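Long-range contact in toll-like receptor 13 (Mus musculus, PDB 4Z0C), which recognises single-stranded 23S rRNA of bacteria and signals through MYD88 and TRAF6 to activate NF-kappa-B and the inflammatory response: residues 13-24 / 36-47. Sequence-based numbering, arbitrary orientation.
Sequences IHHVLCIRKKIT and YTTHLNLTHNEI. With NAG (2-acetamido-2-deoxy-beta-D-glucopyranose), chain E; NAG (2-acetamido-2-deoxy-beta-D-glucopyranose), chain B; nucleotides of chain C.
His15 and His39, a bridged pair on one face of two parallel strands, share nearly the same first torsion (chi1 -67° and -62°), which swings both rings the same way into an offset stack with centroids 3.9 Å apart. CG of His39 lies over the centre of the His15 ring. Sugar and RNA approach the rim of that ring: ND1 of His15 donates to N1 of adenine A6 of chain C (3.0 Å), while O7 of the chain B NAG sits at CE1. Leu17 CD2 packs against N3 of the same base, and Asn41 carries the chain E NAG through ND2, its OD1 closing an Asx turn with the N of Thr43.

The pair illustrates how a leucine-rich-repeat solenoid of the Toll-like receptor ectodomain begins: strand 15-17 of the N-terminal cap, tied to Cys6 by the Cys18 disulfide, pairs with strand 39-41 of the first repeat. On the other face, toward the solenoid interior, Val16 CG1 lies alongside Leu40 CD1 (3.7 Å), and Leu42 CD2 presses on Cys18 CB.

Beyond the strands, Asn45 is a member of the asparagine ladder of leucine-rich repeats, its side chain bonding to the backbone of the preceding turn. Its ND2 reaches Cys18 O almost in the amide plane (2.8 Å) and also Leu42 O. OD1 takes the N-H groups of Lys21 (2.9 Å) and Ile23 (3.0 Å) from opposite faces of its plane; four bonds thus fix the rotation of this buried amide. Nearby, Arg20 CG rests over a face of the His44 ring, which also stacks with Trp68, and the guanidinium of Arg20 forms a salt bridge with an RNA phosphate.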
ATOM      1  N   ILE A  13      -2.028 -30.718 -20.708  1.00 28.96           N
ATOM      2  CA  ILE A  13      -2.578 -31.920 -20.042  1.00 31.14           C
ATOM      3  C   ILE A  13      -1.509 -32.946 -19.577  1.00 29.53           C
ATOM      4  O   ILE A  13      -1.767 -33.765 -18.688  1.00 35.75           O
ATOM      5  CB  ILE A  13      -3.658 -32.671 -20.924  1.00 27.13           C
ATOM      6  CG1 ILE A  13      -3.075 -33.156 -22.255  1.00 39.27           C
ATOM      7  CG2 ILE A  13      -4.883 -31.800 -21.190  1.00 28.09           C
ATOM      8  CD1 ILE A  13      -4.033 -34.069 -23.057  1.00 26.85           C
ATOM      9  N   HIS A  14      -0.319 -32.908 -20.170  1.00 29.45           N
ATOM     10  CA  HIS A  14       0.754 -33.848 -19.798  1.00 28.68           C
ATOM     11  C   HIS A  14       1.482 -33.464 -18.495  1.00 35.83           C
ATOM     12  O   HIS A  14       2.335 -34.210 -18.002  1.00 29.32           O
ATOM     13  CB  HIS A  14       1.767 -33.956 -20.936  1.00 28.15           C
ATOM     14  CG  HIS A  14       1.157 -34.354 -22.239  1.00 39.93           C
ATOM     15  ND1 HIS A  14       0.843 -33.442 -23.225  1.00 51.43           N
ATOM     16  CD2 HIS A  14       0.770 -35.563 -22.709  1.00 39.02           C
ATOM     17  CE1 HIS A  14       0.300 -34.073 -24.251  1.00 47.84           C
ATOM     18  NE2 HIS A  14       0.240 -35.360 -23.961  1.00 42.75           N
ATOM     19  N   HIS A  15       1.159 -32.295 -17.941  1.00 34.09           N
ATOM     20  CA  HIS A  15       1.784 -31.861 -16.692  1.00 27.87           C
ATOM     21  C   HIS A  15       0.822 -32.045 -15.527  1.00 31.74           C
ATOM     22  O   HIS A  15      -0.312 -31.563 -15.574  1.00 35.25           O
ATOM     23  CB  HIS A  15       2.243 -30.398 -16.792  1.00 22.33           C
ATOM     24  CG  HIS A  15       3.367 -30.182 -17.759  1.00 28.91           C
ATOM     25  ND1 HIS A  15       4.357 -29.246 -17.556  1.00 33.16           N
ATOM     26  CD2 HIS A  15       3.663 -30.788 -18.931  1.00 33.64           C
ATOM     27  CE1 HIS A  15       5.206 -29.278 -18.566  1.00 32.37           C
ATOM     28  NE2 HIS A  15       4.816 -30.214 -19.408  1.00 32.65           N
ATOM     29  N   VAL A  16       1.268 -32.724 -14.474  1.00 27.48           N
ATOM     30  CA  VAL A  16       0.383 -32.980 -13.335  1.00 35.27           C
ATOM     31  C   VAL A  16       0.969 -32.438 -12.034  1.00 33.66           C
ATOM     32  O   VAL A  16       2.132 -32.670 -11.733  1.00 36.68           O
ATOM     33  CB  VAL A  16       0.078 -34.500 -13.192  1.00 33.95           C
ATOM     34  CG1 VAL A  16      -0.738 -34.783 -11.939  1.00 34.57           C
ATOM     35  CG2 VAL A  16      -0.664 -34.995 -14.408  1.00 29.29           C
ATOM     36  N   LEU A  17       0.144 -31.733 -11.263  1.00 32.58           N
ATOM     37  CA  LEU A  17       0.577 -31.085 -10.031  1.00 31.43           C
ATOM     38  C   LEU A  17      -0.144 -31.667  -8.822  1.00 25.20           C
ATOM     39  O   LEU A  17      -1.351 -31.756  -8.818  1.00 34.81           O
ATOM     40  CB  LEU A  17       0.263 -29.590 -10.110  1.00 31.60           C
ATOM     41  CG  LEU A  17       0.712 -28.844 -11.362  1.00 31.85           C
ATOM     42  CD1 LEU A  17      -0.186 -27.630 -11.584  1.00 22.43           C
ATOM     43  CD2 LEU A  17       2.169 -28.421 -11.242  1.00 32.51           C
ATOM     44  N   CYS A  18       0.596 -32.027  -7.785  1.00 30.30           N
ATOM     45  CA  CYS A  18       0.008 -32.546  -6.551  1.00 36.18           C
ATOM     46  C   CYS A  18       0.771 -31.886  -5.407  1.00 38.21           C
ATOM     47  O   CYS A  18       1.434 -32.560  -4.606  1.00 38.11           O
ATOM     48  CB  CYS A  18       0.172 -34.070  -6.429  1.00 27.99           C
ATOM     49  SG  CYS A  18       0.067 -34.953  -7.958  1.00 45.56           S
ATOM     50  N   ILE A  19       0.676 -30.565  -5.342  1.00 37.22           N
ATOM     51  CA  ILE A  19       1.515 -29.762  -4.463  1.00 28.54           C
ATOM     52  C   ILE A  19       0.790 -29.349  -3.178  1.00 31.83           C
ATOM     53  O   ILE A  19      -0.318 -28.820  -3.218  1.00 36.52           O
ATOM     54  CB  ILE A  19       2.079 -28.553  -5.248  1.00 27.32           C
ATOM     55  CG1 ILE A  19       3.082 -29.080  -6.283  1.00 38.24           C
ATOM     56  CG2 ILE A  19       2.773 -27.561  -4.329  1.00 12.57           C
ATOM     57  CD1 ILE A  19       3.023 -28.378  -7.598  1.00 46.23           C
ATOM     58  N   ARG A  20       1.429 -29.611  -2.041  1.00 37.00           N
ATOM     59  CA  ARG A  20       0.907 -29.195  -0.736  1.00 40.42           C
ATOM     60  C   ARG A  20      -0.457 -29.837  -0.480  1.00 38.44           C
ATOM     61  O   ARG A  20      -1.433 -29.155  -0.146  1.00 32.70           O
ATOM     62  CB  ARG A  20       0.841 -27.658  -0.633  1.00 32.69           C
ATOM     63  CG  ARG A  20       0.968 -27.097   0.768  1.00 28.46           C
ATOM     64  CD  ARG A  20       0.622 -25.602   0.800  1.00 30.44           C
ATOM     65  NE  ARG A  20      -0.680 -25.352   0.184  1.00 33.81           N
ATOM     66  CZ  ARG A  20      -0.862 -24.740  -0.985  1.00 32.80           C
ATOM     67  NH1 ARG A  20       0.172 -24.267  -1.686  1.00 22.02           N
ATOM     68  NH2 ARG A  20      -2.092 -24.600  -1.456  1.00 25.82           N
ATOM     69  N   LYS A  21      -0.520 -31.154  -0.639  1.00 28.74           N
ATOM     70  CA  LYS A  21      -1.776 -31.864  -0.435  1.00 34.33           C
ATOM     71  C   LYS A  21      -1.682 -32.827   0.747  1.00 39.15           C
ATOM     72  O   LYS A  21      -2.525 -33.706   0.889  1.00 35.94           O
ATOM     73  CB  LYS A  21      -2.163 -32.644  -1.691  1.00 27.49           C
ATOM     74  CG  LYS A  21      -2.315 -31.817  -2.965  1.00 32.29           C
ATOM     75  CD  LYS A  21      -3.337 -30.693  -2.843  1.00 39.16           C
ATOM     76  CE  LYS A  21      -3.442 -29.930  -4.159  1.00 48.78           C
ATOM     77  NZ  LYS A  21      -3.636 -28.460  -3.967  1.00 65.51           N
ATOM     78  N   LYS A  22      -0.653 -32.674   1.581  1.00 41.62           N
ATOM     79  CA  LYS A  22      -0.469 -33.551   2.746  1.00 42.21           C
ATOM     80  C   LYS A  22      -0.437 -35.029   2.352  1.00 39.42           C
ATOM     81  O   LYS A  22      -0.831 -35.902   3.132  1.00 38.97           O
ATOM     82  CB  LYS A  22      -1.578 -33.330   3.775  1.00 47.81           C
ATOM     83  CG  LYS A  22      -1.337 -32.189   4.754  1.00 54.37           C
ATOM     84  CD  LYS A  22      -2.654 -31.608   5.218  1.00 59.14           C
ATOM     85  CE  LYS A  22      -2.469 -30.703   6.413  1.00 59.04           C
ATOM     86  NZ  LYS A  22      -2.183 -31.544   7.609  1.00 59.01           N
ATOM     87  N   ILE A  23       0.031 -35.297   1.138  1.00 32.37           N
ATOM     88  CA  ILE A  23       0.086 -36.650   0.620  1.00 29.47           C
ATOM     89  C   ILE A  23       1.063 -37.489   1.418  1.00 39.77           C
ATOM     90  O   ILE A  23       2.203 -37.089   1.672  1.00 43.13           O
ATOM     91  CB  ILE A  23       0.483 -36.660  -0.866  1.00 34.35           C
ATOM     92  CG1 ILE A  23      -0.643 -36.071  -1.719  1.00 35.34           C
ATOM     93  CG2 ILE A  23       0.829 -38.076  -1.336  1.00 25.44           C
ATOM     94  CD1 ILE A  23      -0.239 -35.789  -3.166  1.00 39.36           C
ATOM     95  N   THR A  24       0.617 -38.670   1.810  1.00 46.65           N
ATOM     96  CA  THR A  24       1.457 -39.531   2.610  1.00 53.20           C
ATOM     97  C   THR A  24       1.659 -40.880   1.942  1.00 58.77           C
ATOM     98  O   THR A  24       2.682 -41.528   2.149  1.00 66.01           O
ATOM     99  CB  THR A  24       0.878 -39.698   4.020  1.00 57.63           C
ATOM    100  OG1 THR A  24       1.811 -40.423   4.825  1.00 66.58           O
ATOM    101  CG2 THR A  24      -0.433 -40.459   3.975  1.00 57.15           C
ATOM    102  N   TYR A  36      -0.690 -40.885 -20.046  1.00 33.60           N
ATOM    103  CA  TYR A  36       0.062 -40.005 -20.955  1.00 33.83           C
ATOM    104  C   TYR A  36       0.843 -38.882 -20.236  1.00 42.53           C
ATOM    105  O   TYR A  36       1.416 -37.996 -20.874  1.00 44.95           O
ATOM    106  CB  TYR A  36      -0.850 -39.426 -22.054  1.00 21.91           C
ATOM    107  CG  TYR A  36      -2.025 -38.620 -21.541  1.00 25.85           C
ATOM    108  CD1 TYR A  36      -1.829 -37.410 -20.877  1.00 24.34           C
ATOM    109  CD2 TYR A  36      -3.337 -39.034 -21.767  1.00 25.16           C
ATOM    110  CE1 TYR A  36      -2.900 -36.652 -20.414  1.00 27.65           C
ATOM    111  CE2 TYR A  36      -4.415 -38.282 -21.310  1.00 20.61           C
ATOM    112  CZ  TYR A  36      -4.186 -37.094 -20.630  1.00 29.68           C
ATOM    113  OH  TYR A  36      -5.239 -36.334 -20.170  1.00 38.03           O
ATOM    114  N   THR A  37       0.849 -38.928 -18.907  1.00 41.63           N
ATOM    115  CA  THR A  37       1.512 -37.924 -18.086  1.00 33.09           C
ATOM    116  C   THR A  37       3.027 -37.904 -18.300  1.00 36.42           C
ATOM    117  O   THR A  37       3.703 -38.899 -18.073  1.00 37.67           O
ATOM    118  CB  THR A  37       1.184 -38.156 -16.590  1.00 36.45           C
ATOM    119  OG1 THR A  37      -0.229 -38.013 -16.391  1.00 33.34           O
ATOM    120  CG2 THR A  37       1.901 -37.158 -15.694  1.00 37.37           C
ATOM    121  N   THR A  38       3.563 -36.758 -18.717  1.00 37.08           N
ATOM    122  CA  THR A  38       5.003 -36.638 -18.908  1.00 29.58           C
ATOM    123  C   THR A  38       5.706 -35.920 -17.769  1.00 30.90           C
ATOM    124  O   THR A  38       6.836 -36.257 -17.446  1.00 37.59           O
ATOM    125  CB  THR A  38       5.371 -36.003 -20.262  1.00 22.08           C
ATOM    126  OG1 THR A  38       4.969 -34.638 -20.303  1.00 19.55           O
ATOM    127  CG2 THR A  38       4.676 -36.764 -21.401  1.00 22.33           C
ATOM    128  N   HIS A  39       5.042 -34.945 -17.155  1.00 32.51           N
ATOM    129  CA  HIS A  39       5.609 -34.220 -16.005  1.00 27.68           C
ATOM    130  C   HIS A  39       4.732 -34.371 -14.767  1.00 33.89           C
ATOM    131  O   HIS A  39       3.527 -34.070 -14.798  1.00 33.04           O
ATOM    132  CB  HIS A  39       5.775 -32.725 -16.295  1.00 27.61           C
ATOM    133  CG  HIS A  39       6.717 -32.414 -17.414  1.00 31.61           C
ATOM    134  ND1 HIS A  39       6.482 -32.791 -18.717  1.00 34.48           N
ATOM    135  CD2 HIS A  39       7.899 -31.755 -17.424  1.00 32.65           C
ATOM    136  CE1 HIS A  39       7.473 -32.372 -19.484  1.00 33.91           C
ATOM    137  NE2 HIS A  39       8.357 -31.757 -18.719  1.00 31.89           N
ATOM    138  N   LEU A  40       5.332 -34.826 -13.679  1.00 28.76           N
ATOM    139  CA  LEU A  40       4.596 -35.054 -12.447  1.00 25.59           C
ATOM    140  C   LEU A  40       5.317 -34.355 -11.319  1.00 27.31           C
ATOM    141  O   LEU A  40       6.473 -34.645 -11.076  1.00 29.32           O
ATOM    142  CB  LEU A  40       4.502 -36.547 -12.147  1.00 22.90           C
ATOM    143  CG  LEU A  40       3.826 -36.955 -10.833  1.00 25.15           C
ATOM    144  CD1 LEU A  40       2.360 -36.428 -10.755  1.00 18.16           C
ATOM    145  CD2 LEU A  40       3.865 -38.471 -10.658  1.00 24.95           C
ATOM    146  N   ASN A  41       4.649 -33.424 -10.642  1.00 30.59           N
ATOM    147  CA  ASN A  41       5.289 -32.666  -9.560  1.00 29.30           C
ATOM    148  C   ASN A  41       4.627 -32.941  -8.213  1.00 30.33           C
ATOM    149  O   ASN A  41       3.501 -32.518  -7.973  1.00 28.06           O
ATOM    150  CB  ASN A  41       5.298 -31.149  -9.871  1.00 24.54           C
ATOM    151  CG  ASN A  41       6.197 -30.356  -8.907  1.00 28.18           C
ATOM    152  OD1 ASN A  41       6.502 -30.857  -7.825  1.00 24.34           O
ATOM    153  ND2 ASN A  41       6.651 -29.144  -9.292  1.00 26.52           N
ATOM    154  N   LEU A  42       5.335 -33.629  -7.323  1.00 32.57           N
ATOM    155  CA  LEU A  42       4.768 -33.949  -6.012  1.00 31.41           C
ATOM    156  C   LEU A  42       5.488 -33.224  -4.876  1.00 29.87           C
ATOM    157  O   LEU A  42       5.547 -33.711  -3.745  1.00 28.48           O
ATOM    158  CB  LEU A  42       4.788 -35.462  -5.761  1.00 32.04           C
ATOM    159  CG  LEU A  42       3.768 -36.287  -6.559  1.00 31.25           C
ATOM    160  CD1 LEU A  42       4.361 -37.577  -7.120  1.00 28.07           C
ATOM    161  CD2 LEU A  42       2.582 -36.604  -5.669  1.00 30.50           C
ATOM    162  N   THR A  43       6.004 -32.039  -5.182  1.00 31.57           N
ATOM    163  CA  THR A  43       6.693 -31.200  -4.197  1.00 32.24           C
ATOM    164  C   THR A  43       5.788 -30.821  -3.023  1.00 28.84           C
ATOM    165  O   THR A  43       4.596 -30.590  -3.209  1.00 25.59           O
ATOM    166  CB  THR A  43       7.199 -29.911  -4.862  1.00 27.04           C
ATOM    167  OG1 THR A  43       8.008 -30.267  -5.988  1.00 22.89           O
ATOM    168  CG2 THR A  43       7.992 -29.033  -3.877  1.00 29.03           C
ATOM    169  N   HIS A  44       6.367 -30.803  -1.824  1.00 31.20           N
ATOM    170  CA  HIS A  44       5.716 -30.277  -0.623  1.00 31.45           C
ATOM    171  C   HIS A  44       4.594 -31.202  -0.135  1.00 27.79           C
ATOM    172  O   HIS A  44       3.430 -30.820  -0.098  1.00 29.14           O
ATOM    173  CB  HIS A  44       5.256 -28.819  -0.854  1.00 23.70           C
ATOM    174  CG  HIS A  44       4.949 -28.051   0.396  1.00 26.89           C
ATOM    175  ND1 HIS A  44       4.948 -28.622   1.652  1.00 36.08           N
ATOM    176  CD2 HIS A  44       4.649 -26.742   0.580  1.00 25.63           C
ATOM    177  CE1 HIS A  44       4.644 -27.706   2.554  1.00 28.93           C
ATOM    178  NE2 HIS A  44       4.470 -26.554   1.930  1.00 22.70           N
ATOM    179  N   ASN A  45       4.972 -32.424   0.241  1.00 26.38           N
ATOM    180  CA  ASN A  45       4.047 -33.396   0.824  1.00 38.31           C
ATOM    181  C   ASN A  45       4.757 -34.180   1.937  1.00 43.27           C
ATOM    182  O   ASN A  45       5.830 -33.793   2.354  1.00 46.16           O
ATOM    183  CB  ASN A  45       3.475 -34.324  -0.259  1.00 35.88           C
ATOM    184  CG  ASN A  45       2.493 -33.611  -1.175  1.00 34.42           C
ATOM    185  OD1 ASN A  45       1.344 -33.362  -0.799  1.00 32.95           O
ATOM    186  ND2 ASN A  45       2.943 -33.273  -2.384  1.00 26.53           N
ATOM    187  N   GLU A  46       4.189 -35.291   2.397  1.00 46.65           N
ATOM    188  CA  GLU A  46       4.775 -36.019   3.527  1.00 43.08           C
ATOM    189  C   GLU A  46       5.056 -37.486   3.171  1.00 47.56           C
ATOM    190  O   GLU A  46       4.971 -38.374   4.026  1.00 44.64           O
ATOM    191  CB  GLU A  46       3.855 -35.938   4.755  1.00 40.79           C
ATOM    192  CG  GLU A  46       3.056 -34.634   4.859  1.00 50.52           C
ATOM    193  CD  GLU A  46       1.994 -34.663   5.955  1.00 60.95           C
ATOM    194  OE1 GLU A  46       2.079 -35.538   6.846  1.00 63.61           O
ATOM    195  OE2 GLU A  46       1.062 -33.823   5.914  1.00 63.37           O
ATOM    196  N   ILE A  47       5.399 -37.724   1.906  1.00 46.79           N
ATOM    197  CA  ILE A  47       5.788 -39.047   1.421  1.00 43.71           C
ATOM    198  C   ILE A  47       7.047 -39.564   2.127  1.00 33.99           C
ATOM    199  O   ILE A  47       8.034 -38.847   2.248  1.00 37.61           O
ATOM    200  CB  ILE A  47       6.047 -39.009  -0.101  1.00 40.20           C
ATOM    201  CG1 ILE A  47       4.776 -38.569  -0.840  1.00 31.91           C
ATOM    202  CG2 ILE A  47       6.555 -40.359  -0.597  1.00 32.59           C
ATOM    203  CD1 ILE A  47       5.021 -38.043  -2.239  1.00 23.19           C
TER
HETATM  204  C1  NAG E   1       6.132 -28.497 -10.469  1.00 28.98           C
HETATM  205  C2  NAG E   1       6.527 -27.008 -10.289  1.00 34.28           C
HETATM  206  C3  NAG E   1       6.354 -26.238 -11.588  1.00 34.07           C
HETATM  207  C4  NAG E   1       7.142 -26.922 -12.690  1.00 35.78           C
HETATM  208  C5  NAG E   1       6.536 -28.306 -12.808  1.00 34.75           C
HETATM  209  C6  NAG E   1       7.103 -29.079 -13.998  1.00 39.50           C
HETATM  210  C7  NAG E   1       6.056 -26.215  -8.031  1.00 32.82           C
HETATM  211  C8  NAG E   1       5.164 -25.361  -7.157  1.00 27.06           C
HETATM  212  N2  NAG E   1       5.730 -26.293  -9.317  1.00 34.46           N
HETATM  213  O3  NAG E   1       6.733 -24.899 -11.420  1.00 32.73           O
HETATM  214  O4  NAG E   1       7.035 -26.223 -13.910  1.00 38.87           O
HETATM  215  O5  NAG E   1       6.803 -29.000 -11.603  1.00 33.90           O
HETATM  216  O6  NAG E   1       6.831 -30.458 -13.841  1.00 33.05           O
HETATM  217  O7  NAG E   1       7.010 -26.830  -7.568  1.00 31.20           O
HETATM  218  C1  NAG B   2       7.832 -25.077 -14.340  1.00 36.87           C
HETATM  219  C2  NAG B   2       8.119 -25.054 -15.832  1.00 30.42           C
HETATM  220  C3  NAG B   2       8.744 -23.718 -16.249  1.00 32.87           C
HETATM  221  C4  NAG B   2       7.904 -22.521 -15.776  1.00 35.61           C
HETATM  222  C5  NAG B   2       7.700 -22.658 -14.266  1.00 35.43           C
HETATM  223  C6  NAG B   2       6.733 -21.624 -13.721  1.00 31.81           C
HETATM  224  C7  NAG B   2       8.504 -27.286 -16.828  1.00 38.94           C
HETATM  225  C8  NAG B   2       9.492 -28.417 -17.019  1.00 31.34           C
HETATM  226  N2  NAG B   2       8.958 -26.200 -16.176  1.00 35.63           N
HETATM  227  O3  NAG B   2       8.848 -23.699 -17.646  1.00 39.71           O
HETATM  228  O4  NAG B   2       8.429 -21.233 -16.144  1.00 29.85           O
HETATM  229  O5  NAG B   2       7.142 -23.913 -13.907  1.00 38.99           O
HETATM  230  O6  NAG B   2       6.514 -21.985 -12.376  1.00 36.23           O
HETATM  231  O7  NAG B   2       7.342 -27.390 -17.261  1.00 33.82           O
ATOM    232  P     A C   6      -0.579 -19.723 -14.395  1.00 34.89           P
ATOM    233  OP1   A C   6       0.751 -19.216 -14.824  1.00 38.99           O
ATOM    234  OP2   A C   6      -1.701 -19.497 -15.328  1.00 32.05           O
ATOM    235  O5'   A C   6      -0.423 -21.263 -14.035  1.00 29.15           O
ATOM    236  C5'   A C   6      -1.509 -22.028 -13.502  1.00 26.28           C
ATOM    237  C4'   A C   6      -1.021 -23.083 -12.534  1.00 26.06           C
ATOM    238  O4'   A C   6      -0.095 -23.979 -13.220  1.00 37.82           O
ATOM    239  C3'   A C   6      -0.257 -22.549 -11.332  1.00 28.94           C
ATOM    240  O3'   A C   6      -0.437 -23.459 -10.252  1.00 29.76           O
ATOM    241  C2'   A C   6       1.197 -22.607 -11.807  1.00 32.43           C
ATOM    242  O2'   A C   6       2.151 -22.651 -10.771  1.00 35.85           O
ATOM    243  C1'   A C   6       1.199 -23.898 -12.623  1.00 31.37           C
ATOM    244  N9    A C   6       2.158 -23.930 -13.729  1.00 32.10           N
ATOM    245  C8    A C   6       2.595 -22.887 -14.519  1.00 36.02           C
ATOM    246  N7    A C   6       3.414 -23.266 -15.487  1.00 39.04           N
ATOM    247  C5    A C   6       3.503 -24.646 -15.345  1.00 30.03           C
ATOM    248  C6    A C   6       4.197 -25.639 -16.068  1.00 32.99           C
ATOM    249  N6    A C   6       4.969 -25.381 -17.121  1.00 26.62           N
ATOM    250  N1    A C   6       4.068 -26.926 -15.669  1.00 32.31           N
ATOM    251  C2    A C   6       3.280 -27.184 -14.615  1.00 34.11           C
ATOM    252  N3    A C   6       2.580 -26.344 -13.853  1.00 32.88           N
ATOM    253  C4    A C   6       2.729 -25.072 -14.274  1.00 32.68           C
TER